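Local coordinates for carbon dioxide concentrating mechanism protein ccmL (Synechocystis sp., PDB 2QW7), which probably forms the pentameric vertices of the carboxysome shell, the polyhedral protein layer that encloses RuBisCO for carbon dioxide fixation, at residues Leu56-Arg59 and Gly60-Arg64. Numbering follows the deposited sequence.
Sequences LVAR and GSAAR
Ala58 and Ala62 meet methyl to methyl where strand 54-59 runs out into a short 3-10 turn, their CB atoms 4.1 Å apart. Each CB points toward the other segment, and the turn curls in against the strand end. The Ala62 methyl also leans on the backbone, with CB 3.3 Å from Arg59 O. That same carbonyl receives a bent hydrogen bond from Ala62 N (3.4 Å, 140° at the hydrogen), a weak link from the second residue of the 3-10 turn to the last of the strand. Ala63 sets its methyl against the carbonyl one residue earlier in the strand, CB 3.6 Å from Ala58 O. Gly60 makes the bend, its positive phi of 65° carrying the chain from extended into 3-10 geometry through a turn resembling type II', and its carbonyl then accepts a bond from Ala63 N (3.1 Å). Arg59 points away from the turn; only the base of its side chain lies beside the Gly60 peptide, while bends at chi2 (100°) and chi3 lead the guanidinium group to a salt bridge with Asp75 of a second subunit. Ser61 also faces away, its OG hydrogen-bonded to Arg64 of that subunit, and Arg64 repeats this bond to Ser61 of a third, so the turn belongs to the pentamer interface. Within the CcmL/EutN domain, strand 54-59 runs between strands 2-11 and 76-86, antiparallel to both; Ala58 and Ala63 rest on Val79 and Met77 of the latter, and the turn opens the loop that leads into it.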
ATOM      1  N   LEU A  56      -5.271 -14.420  10.671  1.00 27.64           N
ATOM      2  CA  LEU A  56      -5.557 -13.032  10.269  1.00 26.74           C
ATOM      3  C   LEU A  56      -4.292 -12.232  10.279  1.00 27.61           C
ATOM      4  O   LEU A  56      -3.684 -12.099  11.350  1.00 28.26           O
ATOM      5  CB  LEU A  56      -6.484 -12.318  11.233  1.00 28.26           C
ATOM      6  CG  LEU A  56      -7.832 -13.001  11.117  1.00 34.15           C
ATOM      7  CD1 LEU A  56      -8.699 -12.106  11.998  1.00 29.06           C
ATOM      8  CD2 LEU A  56      -8.313 -13.297   9.602  1.00 22.30           C
ATOM      9  N   VAL A  57      -4.001 -11.617   9.117  1.00 27.89           N
ATOM     10  CA  VAL A  57      -2.783 -10.827   8.887  1.00 27.35           C
ATOM     11  C   VAL A  57      -3.112  -9.347   8.761  1.00 26.64           C
ATOM     12  O   VAL A  57      -3.815  -8.947   7.855  1.00 28.31           O
ATOM     13  CB  VAL A  57      -2.109 -11.243   7.497  1.00 30.48           C
ATOM     14  CG1 VAL A  57      -0.848 -10.436   7.283  1.00 25.42           C
ATOM     15  CG2 VAL A  57      -1.853 -12.851   7.334  1.00 24.54           C
ATOM     16  N   ALA A  58      -2.636  -8.542   9.676  1.00 23.58           N
ATOM     17  CA  ALA A  58      -2.761  -7.112   9.603  1.00 23.54           C
ATOM     18  C   ALA A  58      -1.559  -6.550   8.850  1.00 25.55           C
ATOM     19  O   ALA A  58      -0.429  -6.824   9.206  1.00 26.23           O
ATOM     20  CB  ALA A  58      -2.823  -6.478  11.055  1.00 23.02           C
ATOM     21  N   ARG A  59      -1.795  -5.701   7.851  1.00 25.58           N
ATOM     22  CA  ARG A  59      -0.733  -4.998   7.115  1.00 24.64           C
ATOM     23  C   ARG A  59      -0.443  -3.506   7.435  1.00 27.96           C
ATOM     24  O   ARG A  59      -1.236  -2.729   8.092  1.00 25.67           O
ATOM     25  CB  ARG A  59      -1.066  -5.002   5.665  1.00 27.15           C
ATOM     26  CG  ARG A  59      -0.402  -6.180   4.935  1.00 32.56           C
ATOM     27  CD  ARG A  59      -1.312  -7.248   4.737  1.00 27.31           C
ATOM     28  NE  ARG A  59      -1.921  -6.950   3.449  1.00 36.42           N
ATOM     29  CZ  ARG A  59      -3.212  -6.743   3.209  1.00 35.33           C
ATOM     30  NH1 ARG A  59      -4.115  -6.812   4.200  1.00 34.68           N
ATOM     31  NH2 ARG A  59      -3.585  -6.567   1.933  1.00 28.51           N
ATOM     32  N   GLY A  60       0.764  -3.117   7.008  1.00 23.04           N
ATOM     33  CA  GLY A  60       1.103  -1.706   7.171  1.00 23.13           C
ATOM     34  C   GLY A  60       1.188  -1.284   8.595  1.00 20.38           C
ATOM     35  O   GLY A  60       1.500  -2.069   9.426  1.00 26.89           O
ATOM     36  N   SER A  61       0.961  -0.030   8.888  1.00 23.30           N
ATOM     37  CA  SER A  61       1.102   0.470  10.299  1.00 23.57           C
ATOM     38  C   SER A  61       0.192  -0.175  11.369  1.00 26.25           C
ATOM     39  O   SER A  61       0.348   0.054  12.562  1.00 27.32           O
ATOM     40  CB  SER A  61       0.925   1.992  10.273  1.00 21.54           C
ATOM     41  OG  SER A  61      -0.342   2.320   9.708  1.00 27.58           O
ATOM     42  N   ALA A  62      -0.801  -0.931  10.920  1.00 29.10           N
ATOM     43  CA  ALA A  62      -1.690  -1.679  11.793  1.00 26.56           C
ATOM     44  C   ALA A  62      -0.888  -2.729  12.573  1.00 27.89           C
ATOM     45  O   ALA A  62      -1.133  -2.969  13.781  1.00 30.56           O
ATOM     46  CB  ALA A  62      -2.742  -2.347  10.998  1.00 26.80           C
ATOM     47  N   ALA A  63       0.121  -3.286  11.899  1.00 30.79           N
ATOM     48  CA  ALA A  63       1.017  -4.308  12.484  1.00 30.14           C
ATOM     49  C   ALA A  63       1.871  -3.805  13.681  1.00 28.36           C
ATOM     50  O   ALA A  63       2.467  -4.586  14.407  1.00 30.53           O
ATOM     51  CB  ALA A  63       1.879  -5.041  11.372  1.00 32.42           C
ATOM     52  N   ARG A  64       1.863  -2.511  13.946  1.00 29.01           N
ATOM     53  CA  ARG A  64       2.611  -1.952  15.080  1.00 30.14           C
ATOM     54  C   ARG A  64       1.716  -1.488  16.201  1.00 32.34           C
ATOM     55  O   ARG A  64       2.178  -0.728  17.043  1.00 34.75           O
ATOM     56  CB  ARG A  64       3.464  -0.730  14.672  1.00 27.78           C
ATOM     57  CG  ARG A  64       4.675  -1.076  13.830  1.00 29.78           C
ATOM     58  CD  ARG A  64       5.628   0.102  13.572  1.00 26.58           C
ATOM     59  NE  ARG A  64       5.015   1.252  12.917  1.00 16.68           N
ATOM     60  CZ  ARG A  64       4.647   1.303  11.646  1.00 27.25           C
ATOM     61  NH1 ARG A  64       4.739   0.225  10.815  1.00 33.37           N
ATOM     62  NH2 ARG A  64       4.138   2.452  11.200  1.00 29.35           N
TER